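Local coordinates for protein cytochrome P450 monooxygenase (Rhodococcus sp. ECU0066, PDB 6KBH) that is a self-sufficient cytochrome P450 that probably carries out monooxygenation, joining a heme domain to FMN and [2Fe-2S] reductase modules in one chain, at residues H133-P146 against G387-A399. Numbering follows the deposited sequence.
With HEM (protoporphyrin IX containing Fe), chain C.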
ATOM      1  N   HIS A 133      17.024  18.047   7.257  1.00 85.37           N
ATOM      2  CA  HIS A 133      15.705  17.486   6.976  1.00 84.99           C
ATOM      3  C   HIS A 133      15.554  16.072   7.533  1.00 85.28           C
ATOM      4  O   HIS A 133      14.549  15.760   8.183  1.00 82.17           O
ATOM      5  CB  HIS A 133      15.446  17.501   5.469  1.00 83.41           C
ATOM      6  CG  HIS A 133      14.417  16.509   5.018  1.00 74.72           C
ATOM      7  ND1 HIS A 133      14.744  15.354   4.343  1.00 67.08           N
ATOM      8  CD2 HIS A 133      13.070  16.500   5.147  1.00 77.02           C
ATOM      9  CE1 HIS A 133      13.642  14.674   4.077  1.00 71.62           C
ATOM     10  NE2 HIS A 133      12.611  15.349   4.554  1.00 65.23           N
ATOM     11  N   MET A 134      16.533  15.199   7.279  1.00 78.37           N
ATOM     12  CA  MET A 134      16.362  13.788   7.630  1.00 77.15           C
ATOM     13  C   MET A 134      16.216  13.560   9.130  1.00 82.10           C
ATOM     14  O   MET A 134      15.282  12.841   9.527  1.00 80.85           O
ATOM     15  CB  MET A 134      17.512  12.956   7.048  1.00 75.63           C
ATOM     16  CG  MET A 134      17.334  12.563   5.589  1.00 75.04           C
ATOM     17  SD  MET A 134      15.668  11.997   5.176  1.00 86.12           S
ATOM     18  CE  MET A 134      15.501  10.548   6.211  1.00 80.68           C
ATOM     19  N   PRO A 135      17.070  14.108  10.007  1.00 79.30           N
ATOM     20  CA  PRO A 135      16.840  13.900  11.448  1.00 76.84           C
ATOM     21  C   PRO A 135      15.472  14.362  11.912  1.00 80.08           C
ATOM     22  O   PRO A 135      14.850  13.699  12.750  1.00 85.75           O
ATOM     23  CB  PRO A 135      17.965  14.716  12.098  1.00 73.99           C
ATOM     24  CG  PRO A 135      19.040  14.739  11.078  1.00 71.34           C
ATOM     25  CD  PRO A 135      18.329  14.835   9.763  1.00 84.18           C
ATOM     26  N   ARG A 136      14.979  15.482  11.382  1.00 80.58           N
ATOM     27  CA  ARG A 136      13.658  15.959  11.774  1.00 76.29           C
ATOM     28  C   ARG A 136      12.562  15.054  11.230  1.00 78.80           C
ATOM     29  O   ARG A 136      11.537  14.845  11.889  1.00 80.03           O
ATOM     30  CB  ARG A 136      13.457  17.392  11.290  1.00 89.73           C
ATOM     31  CG  ARG A 136      14.456  18.399  11.836  1.00 85.83           C
ATOM     32  CD  ARG A 136      13.909  19.786  11.608  1.00 87.18           C
ATOM     33  NE  ARG A 136      14.902  20.856  11.630  1.00102.73           N
ATOM     34  CZ  ARG A 136      15.063  21.703  12.642  1.00103.76           C
ATOM     35  NH1 ARG A 136      14.300  21.602  13.723  1.00100.09           N
ATOM     36  NH2 ARG A 136      15.982  22.657  12.571  1.00100.87           N
ATOM     37  N   ARG A 137      12.755  14.510  10.026  1.00 85.63           N
ATOM     38  CA  ARG A 137      11.781  13.580   9.463  1.00 78.39           C
ATOM     39  C   ARG A 137      11.758  12.277  10.250  1.00 75.72           C
ATOM     40  O   ARG A 137      10.689  11.789  10.634  1.00 77.20           O
ATOM     41  CB  ARG A 137      12.097  13.314   7.990  1.00 77.78           C
ATOM     42  CG  ARG A 137      11.177  12.298   7.320  1.00 69.32           C
ATOM     43  CD  ARG A 137      11.668  11.949   5.922  1.00 69.19           C
ATOM     44  NE  ARG A 137      10.887  10.882   5.298  1.00 69.31           N
ATOM     45  CZ  ARG A 137       9.837  11.085   4.506  1.00 74.34           C
ATOM     46  NH1 ARG A 137       9.429  12.319   4.238  1.00 67.94           N
ATOM     47  NH2 ARG A 137       9.191  10.051   3.982  1.00 74.54           N
ATOM     48  N   ARG A 138      12.935  11.696  10.495  1.00 75.02           N
ATOM     49  CA  ARG A 138      13.004  10.452  11.253  1.00 73.00           C
ATOM     50  C   ARG A 138      12.483  10.642  12.672  1.00 83.35           C
ATOM     51  O   ARG A 138      11.795   9.768  13.212  1.00 80.38           O
ATOM     52  CB  ARG A 138      14.441   9.932  11.266  1.00 71.17           C
ATOM     53  CG  ARG A 138      15.000   9.595   9.887  1.00 77.49           C
ATOM     54  CD  ARG A 138      16.369   8.936   9.985  1.00 78.19           C
ATOM     55  NE  ARG A 138      17.051   8.843   8.694  1.00 89.75           N
ATOM     56  CZ  ARG A 138      16.944   7.813   7.857  1.00 97.04           C
ATOM     57  NH1 ARG A 138      16.177   6.775   8.166  1.00 95.78           N
ATOM     58  NH2 ARG A 138      17.606   7.818   6.708  1.00 93.22           N
ATOM     59  N   ALA A 139      12.791  11.785  13.291  1.00 78.82           N
ATOM     60  CA  ALA A 139      12.311  12.042  14.644  1.00 78.24           C
ATOM     61  C   ALA A 139      10.794  12.176  14.678  1.00 82.24           C
ATOM     62  O   ALA A 139      10.140  11.675  15.600  1.00 87.34           O
ATOM     63  CB  ALA A 139      12.967  13.302  15.208  1.00 80.97           C
ATOM     64  N   LEU A 140      10.216  12.844  13.683  1.00 72.32           N
ATOM     65  CA  LEU A 140       8.791  13.138  13.677  1.00 72.02           C
ATOM     66  C   LEU A 140       7.973  12.118  12.894  1.00 69.85           C
ATOM     67  O   LEU A 140       6.792  12.363  12.633  1.00 82.37           O
ATOM     68  CB  LEU A 140       8.555  14.542  13.112  1.00 71.73           C
ATOM     69  CG  LEU A 140       9.209  15.680  13.903  1.00 77.56           C
ATOM     70  CD1 LEU A 140       9.190  16.980  13.111  1.00 80.32           C
ATOM     71  CD2 LEU A 140       8.530  15.860  15.252  1.00 83.83           C
ATOM     72  N   MET A 141       8.564  10.979  12.530  1.00 74.12           N
ATOM     73  CA  MET A 141       7.901  10.053  11.617  1.00 70.14           C
ATOM     74  C   MET A 141       6.817   9.231  12.302  1.00 70.76           C
ATOM     75  O   MET A 141       5.736   9.044  11.735  1.00 71.34           O
ATOM     76  CB  MET A 141       8.926   9.119  10.979  1.00 64.50           C
ATOM     77  CG  MET A 141       8.304   8.026  10.125  1.00 69.11           C
ATOM     78  SD  MET A 141       7.366   8.664   8.718  1.00 91.07           S
ATOM     79  CE  MET A 141       8.695   9.128   7.613  1.00 78.89           C
ATOM     80  N   GLU A 142       7.091   8.745  13.513  1.00 87.52           N
ATOM     81  CA  GLU A 142       6.277   7.694  14.128  1.00 81.00           C
ATOM     82  C   GLU A 142       4.768   7.930  14.099  1.00 77.71           C
ATOM     83  O   GLU A 142       4.038   6.977  13.777  1.00 70.80           O
ATOM     84  CB  GLU A 142       6.743   7.462  15.573  1.00 93.47           C
ATOM     85  CG  GLU A 142       5.979   6.356  16.295  1.00100.02           C
ATOM     86  CD  GLU A 142       6.524   6.065  17.680  1.00109.80           C
ATOM     87  OE1 GLU A 142       7.571   6.642  18.044  1.00116.98           O
ATOM     88  OE2 GLU A 142       5.902   5.262  18.406  1.00116.02           O
ATOM     89  N   PRO A 143       4.233   9.118  14.410  1.00 78.68           N
ATOM     90  CA  PRO A 143       2.767   9.280  14.368  1.00 74.64           C
ATOM     91  C   PRO A 143       2.161   9.047  12.992  1.00 78.55           C
ATOM     92  O   PRO A 143       0.952   8.798  12.901  1.00 77.10           O
ATOM     93  CB  PRO A 143       2.553  10.728  14.833  1.00 67.57           C
ATOM     94  CG  PRO A 143       3.796  11.095  15.548  1.00 70.17           C
ATOM     95  CD  PRO A 143       4.897  10.351  14.872  1.00 75.62           C
ATOM     96  N   PHE A 144       2.959   9.111  11.922  1.00 73.65           N
ATOM     97  CA  PHE A 144       2.445   8.897  10.576  1.00 69.92           C
ATOM     98  C   PHE A 144       2.348   7.426  10.199  1.00 76.02           C
ATOM     99  O   PHE A 144       1.668   7.099   9.221  1.00 74.13           O
ATOM    100  CB  PHE A 144       3.326   9.619   9.555  1.00 74.23           C
ATOM    101  CG  PHE A 144       3.208  11.113   9.609  1.00 72.35           C
ATOM    102  CD1 PHE A 144       2.079  11.749   9.125  1.00 57.64           C
ATOM    103  CD2 PHE A 144       4.224  11.879  10.151  1.00 69.08           C
ATOM    104  CE1 PHE A 144       1.968  13.117   9.181  1.00 65.71           C
ATOM    105  CE2 PHE A 144       4.118  13.249  10.209  1.00 63.28           C
ATOM    106  CZ  PHE A 144       2.989  13.870   9.724  1.00 65.61           C
ATOM    107  N   THR A 145       3.010   6.539  10.939  1.00 79.05           N
ATOM    108  CA  THR A 145       3.012   5.128  10.584  1.00 79.59           C
ATOM    109  C   THR A 145       1.605   4.542  10.705  1.00 83.83           C
ATOM    110  O   THR A 145       0.790   5.024  11.499  1.00 85.47           O
ATOM    111  CB  THR A 145       3.977   4.353  11.478  1.00 75.08           C
ATOM    112  OG1 THR A 145       3.492   4.360  12.827  1.00 84.77           O
ATOM    113  CG2 THR A 145       5.362   4.981  11.435  1.00 75.23           C
ATOM    114  N   PRO A 146       1.287   3.513   9.914  1.00 85.62           N
ATOM    115  CA  PRO A 146      -0.036   2.878  10.036  1.00 83.45           C
ATOM    116  C   PRO A 146      -0.346   2.380  11.439  1.00 91.63           C
ATOM    117  O   PRO A 146      -1.512   2.413  11.853  1.00 99.02           O
ATOM    118  CB  PRO A 146       0.038   1.726   9.026  1.00 87.77           C
ATOM    119  CG  PRO A 146       1.030   2.182   8.010  1.00 72.24           C
ATOM    120  CD  PRO A 146       2.051   2.988   8.768  1.00 76.16           C
ATOM    121  N   GLY A 387       4.869  11.777  -4.035  1.00 65.85           N
ATOM    122  CA  GLY A 387       6.297  11.985  -4.105  1.00 71.44           C
ATOM    123  C   GLY A 387       7.050  10.674  -3.981  1.00 66.05           C
ATOM    124  O   GLY A 387       6.483   9.581  -4.055  1.00 68.10           O
ATOM    125  N   TYR A 388       8.359  10.794  -3.770  1.00 59.26           N
ATOM    126  CA  TYR A 388       9.218   9.622  -3.761  1.00 62.61           C
ATOM    127  C   TYR A 388      10.535   9.968  -3.087  1.00 73.93           C
ATOM    128  O   TYR A 388      11.060  11.071  -3.268  1.00 64.64           O
ATOM    129  CB  TYR A 388       9.466   9.117  -5.188  1.00 78.73           C
ATOM    130  CG  TYR A 388       9.957   7.692  -5.271  1.00 79.75           C
ATOM    131  CD1 TYR A 388       9.091   6.625  -5.073  1.00 73.60           C
ATOM    132  CD2 TYR A 388      11.286   7.412  -5.553  1.00 81.97           C
ATOM    133  CE1 TYR A 388       9.535   5.321  -5.148  1.00 76.31           C
ATOM    134  CE2 TYR A 388      11.739   6.111  -5.633  1.00 83.95           C
ATOM    135  CZ  TYR A 388      10.861   5.071  -5.429  1.00 84.48           C
ATOM    136  OH  TYR A 388      11.311   3.773  -5.509  1.00 99.02           O
ATOM    137  N   GLY A 389      11.056   9.020  -2.307  1.00 71.63           N
ATOM    138  CA  GLY A 389      12.368   9.158  -1.706  1.00 65.16           C
ATOM    139  C   GLY A 389      12.404   9.941  -0.410  1.00 64.99           C
ATOM    140  O   GLY A 389      11.508   9.812   0.430  1.00 73.88           O
ATOM    141  N   SER A 390      13.441  10.771  -0.262  1.00 65.50           N
ATOM    142  CA  SER A 390      13.731  11.448   1.002  1.00 61.83           C
ATOM    143  C   SER A 390      12.513  12.153   1.588  1.00 65.65           C
ATOM    144  O   SER A 390      12.262  12.068   2.796  1.00 81.69           O
ATOM    145  CB  SER A 390      14.862  12.458   0.797  1.00 77.68           C
ATOM    146  OG  SER A 390      16.029  11.833   0.295  1.00 92.55           O
ATOM    147  N   HIS A 391      11.753  12.864   0.761  1.00 64.71           N
ATOM    148  CA  HIS A 391      10.701  13.746   1.250  1.00 60.79           C
ATOM    149  C   HIS A 391       9.300  13.196   1.014  1.00 60.31           C
ATOM    150  O   HIS A 391       8.331  13.950   1.144  1.00 61.80           O
ATOM    151  CB  HIS A 391      10.815  15.126   0.594  1.00 66.07           C
ATOM    152  CG  HIS A 391      12.059  15.875   0.951  1.00 62.13           C
ATOM    153  ND1 HIS A 391      12.086  16.851   1.923  1.00 68.32           N
ATOM    154  CD2 HIS A 391      13.318  15.798   0.459  1.00 66.60           C
ATOM    155  CE1 HIS A 391      13.310  17.342   2.016  1.00 73.19           C
ATOM    156  NE2 HIS A 391      14.077  16.720   1.139  1.00 67.48           N
ATOM    157  N   GLN A 392       9.169  11.918   0.656  1.00 60.79           N
ATOM    158  CA  GLN A 392       7.859  11.350   0.357  1.00 64.27           C
ATOM    159  C   GLN A 392       6.863  11.671   1.464  1.00 67.26           C
ATOM    160  O   GLN A 392       7.191  11.609   2.653  1.00 67.98           O
ATOM    161  CB  GLN A 392       7.950   9.834   0.169  1.00 63.18           C
ATOM    162  CG  GLN A 392       6.730   9.246  -0.525  1.00 66.54           C
ATOM    163  CD  GLN A 392       6.649   7.735  -0.412  1.00 70.12           C
ATOM    164  OE1 GLN A 392       7.084   7.145   0.576  1.00 85.64           O
ATOM    165  NE2 GLN A 392       6.096   7.100  -1.439  1.00 65.97           N
ATOM    166  N   CYS A 393       5.647  12.028   1.050  1.00 67.67           N
ATOM    167  CA  CYS A 393       4.579  12.474   1.935  1.00 66.25           C
ATOM    168  C   CYS A 393       4.473  11.598   3.175  1.00 71.26           C
ATOM    169  O   CYS A 393       4.246  10.387   3.081  1.00 73.62           O
ATOM    170  CB  CYS A 393       3.253  12.464   1.170  1.00 61.02           C
ATOM    171  SG  CYS A 393       1.831  13.055   2.104  1.00 62.96           S
ATOM    172  N   MET A 394       4.651  12.214   4.344  1.00 67.93           N
ATOM    173  CA  MET A 394       4.582  11.455   5.587  1.00 66.97           C
ATOM    174  C   MET A 394       3.149  11.070   5.925  1.00 60.69           C
ATOM    175  O   MET A 394       2.917  10.009   6.509  1.00 66.63           O
ATOM    176  CB  MET A 394       5.214  12.259   6.723  1.00 68.91           C
ATOM    177  CG  MET A 394       6.704  12.511   6.529  1.00 65.27           C
ATOM    178  SD  MET A 394       7.396  13.732   7.660  1.00 67.12           S
ATOM    179  CE  MET A 394       7.603  12.754   9.151  1.00 70.41           C
ATOM    180  N   GLY A 395       2.181  11.899   5.549  1.00 67.15           N
ATOM    181  CA  GLY A 395       0.794  11.620   5.861  1.00 69.27           C
ATOM    182  C   GLY A 395       0.069  10.882   4.758  1.00 67.73           C
ATOM    183  O   GLY A 395      -1.162  10.942   4.670  1.00 64.95           O
ATOM    184  N   LYS A 396       0.827  10.181   3.910  1.00 70.23           N
ATOM    185  CA  LYS A 396       0.218   9.447   2.806  1.00 70.42           C
ATOM    186  C   LYS A 396      -0.774   8.406   3.313  1.00 75.23           C
ATOM    187  O   LYS A 396      -1.854   8.238   2.736  1.00 73.54           O
ATOM    188  CB  LYS A 396       1.298   8.793   1.939  1.00 72.12           C
ATOM    189  CG  LYS A 396       2.182   7.764   2.638  1.00 68.04           C
ATOM    190  CD  LYS A 396       3.074   7.063   1.624  1.00 75.30           C
ATOM    191  CE  LYS A 396       3.950   6.006   2.268  1.00 80.95           C
ATOM    192  NZ  LYS A 396       4.750   5.269   1.248  1.00 83.55           N
ATOM    193  N   ASN A 397      -0.435   7.711   4.401  1.00 70.50           N
ATOM    194  CA  ASN A 397      -1.360   6.727   4.947  1.00 78.02           C
ATOM    195  C   ASN A 397      -2.503   7.380   5.709  1.00 77.19           C
ATOM    196  O   ASN A 397      -3.598   6.809   5.783  1.00 75.68           O
ATOM    197  CB  ASN A 397      -0.611   5.742   5.842  1.00 78.20           C
ATOM    198  CG  ASN A 397       0.401   4.926   5.073  1.00 74.53           C
ATOM    199  OD1 ASN A 397       0.065   3.904   4.483  1.00 85.32           O
ATOM    200  ND2 ASN A 397       1.642   5.382   5.060  1.00 87.16           N
ATOM    201  N   LEU A 398      -2.278   8.564   6.281  1.00 72.43           N
ATOM    202  CA  LEU A 398      -3.394   9.325   6.828  1.00 69.08           C
ATOM    203  C   LEU A 398      -4.368   9.716   5.725  1.00 78.48           C
ATOM    204  O   LEU A 398      -5.588   9.606   5.895  1.00 79.46           O
ATOM    205  CB  LEU A 398      -2.881  10.562   7.564  1.00 70.65           C
ATOM    206  CG  LEU A 398      -3.950  11.513   8.112  1.00 75.34           C
ATOM    207  CD1 LEU A 398      -4.935  10.766   9.000  1.00 69.57           C
ATOM    208  CD2 LEU A 398      -3.311  12.668   8.867  1.00 72.02           C
ATOM    209  N   ALA A 399      -3.843  10.159   4.580  1.00 78.15           N
ATOM    210  CA  ALA A 399      -4.703  10.472   3.444  1.00 80.53           C
ATOM    211  C   ALA A 399      -5.281   9.205   2.824  1.00 76.28           C
ATOM    212  O   ALA A 399      -6.432   9.199   2.373  1.00 75.74           O
ATOM    213  CB  ALA A 399      -3.927  11.276   2.400  1.00 70.64           C
TER
HETATM  214  CHA HEM C 802       5.413  16.089   1.353  1.00 72.55           C
HETATM  215  CHB HEM C 802       1.585  14.976  -1.738  1.00 63.93           C
HETATM  216  CHC HEM C 802      -1.678  14.461   2.397  1.00 71.37           C
HETATM  217  CHD HEM C 802       2.142  15.565   5.431  1.00 75.61           C
HETATM  218  C1A HEM C 802       4.438  15.789   0.302  1.00 72.69           C
HETATM  219  C2A HEM C 802       5.042  15.855  -1.033  1.00 58.52           C
HETATM  220  C3A HEM C 802       3.985  15.543  -1.891  1.00 62.31           C
HETATM  221  C4A HEM C 802       2.827  15.321  -0.985  1.00 54.12           C
HETATM  222  CMA HEM C 802       4.029  15.462  -3.385  1.00 59.17           C
HETATM  223  CAA HEM C 802       6.459  16.155  -1.415  1.00 61.54           C
HETATM  224  CBA HEM C 802       7.258  14.962  -1.840  1.00 63.91           C
HETATM  225  CGA HEM C 802       8.733  15.093  -2.022  1.00 66.22           C
HETATM  226  O1A HEM C 802       9.041  16.311  -2.110  1.00 78.76           O
HETATM  227  O2A HEM C 802       9.261  13.948  -2.039  1.00 62.93           O
HETATM  228  C1B HEM C 802       0.339  14.737  -0.944  1.00 62.92           C
HETATM  229  C2B HEM C 802      -1.025  14.365  -1.540  1.00 72.66           C
HETATM  230  C3B HEM C 802      -2.040  14.201  -0.240  1.00 59.53           C
HETATM  231  C4B HEM C 802      -1.184  14.498   0.977  1.00 64.04           C
HETATM  232  CMB HEM C 802      -1.359  14.195  -2.983  1.00 76.81           C
HETATM  233  CAB HEM C 802      -3.490  13.860  -0.246  1.00 62.85           C
HETATM  234  CBB HEM C 802      -3.921  12.646  -0.993  1.00 68.12           C
HETATM  235  C1C HEM C 802      -0.648  14.772   3.429  1.00 75.70           C
HETATM  236  C2C HEM C 802      -1.249  14.712   4.736  1.00 69.59           C
HETATM  237  C3C HEM C 802      -0.216  15.018   5.594  1.00 74.99           C
HETATM  238  C4C HEM C 802       0.918  15.228   4.707  1.00 70.29           C
HETATM  239  CMC HEM C 802      -2.665  14.389   5.084  1.00 69.16           C
HETATM  240  CAC HEM C 802      -0.281  15.078   7.089  1.00 78.89           C
HETATM  241  CBC HEM C 802      -0.223  16.382   7.799  1.00 75.69           C
HETATM  242  C1D HEM C 802       3.218  15.762   4.452  1.00 63.44           C
HETATM  243  C2D HEM C 802       4.522  16.113   5.105  1.00 60.68           C
HETATM  244  C3D HEM C 802       5.555  16.281   3.830  1.00 66.16           C
HETATM  245  C4D HEM C 802       4.688  15.998   2.636  1.00 67.02           C
HETATM  246  CMD HEM C 802       4.784  16.268   6.562  1.00 76.36           C
HETATM  247  CAD HEM C 802       7.003  16.616   3.880  1.00 75.64           C
HETATM  248  CBD HEM C 802       7.912  15.490   4.249  1.00 59.85           C
HETATM  249  CGD HEM C 802       9.350  15.643   3.908  1.00 68.09           C
HETATM  250  O1D HEM C 802       9.449  16.549   3.047  1.00 73.85           O
HETATM  251  O2D HEM C 802      10.051  14.825   4.558  1.00 65.26           O
HETATM  252  NA  HEM C 802       3.077  15.467   0.360  1.00 70.35           N
HETATM  253  NB  HEM C 802       0.269  14.748   0.557  1.00 67.37           N
HETATM  254  NC  HEM C 802       0.691  15.089   3.385  1.00 75.22           N
HETATM  255  ND  HEM C 802       3.208  15.619   2.926  1.00 64.76           N
HETATM  256 FE   HEM C 802       1.674  15.324   1.713  1.00 75.70          FE
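Arg137 and His133, one turn apart on helix 133-139, meet the cysteine-ligand loop of the cytochrome P450 fold, residues 387-395, at a heme propionate. Cys393 SG binds the heme iron from this loop. His133 NE2 donates an almost straight bond of 2.6 Å to propionate atom O2D (170°), and Arg137 NH1 reaches the same oxygen. With CG anti to the backbone N (chi1 177°) and the chain extended to NE, Arg137 brings its guanidinium end-on to the loop, where NH1 and NH2 both hold Gln392 O, NH1 at 2.8 Å. A flat cation with several N-H groups suits a site that must tie a carboxylate to a backbone carbonyl; a methionine here would probably leave Gln392 O without both donors and the propionate short of a positive partner. The other propionate oxygen, O1D, accepts from His391 ND1, whose one N-H is shared with Leu125 O, while Arg334 is a further heme partner. The His391 ring lies face to face on that of His133, centroids 3.5 Å apart and planes at 18°, a stack that sets both imidazoles at the one carboxylate. Behind them, Glu130 bonds His133 ND1, which probably fixes the turn of the ring. Beyond Arg137, flexible, apolar Met394 fills the space between the segments: its CG passes one guanidinium face, and its CE nears Leu140 O and Met141. Phe144, whose ring takes Met394 on one face, is met edge-to-face by Trp252. Gly395 CA lies against Phe144 and the porphyrin, where a CB would strike the heme. Met394 CB sits over the centre of the Phe144 ring, 3.6 Å from its centroid.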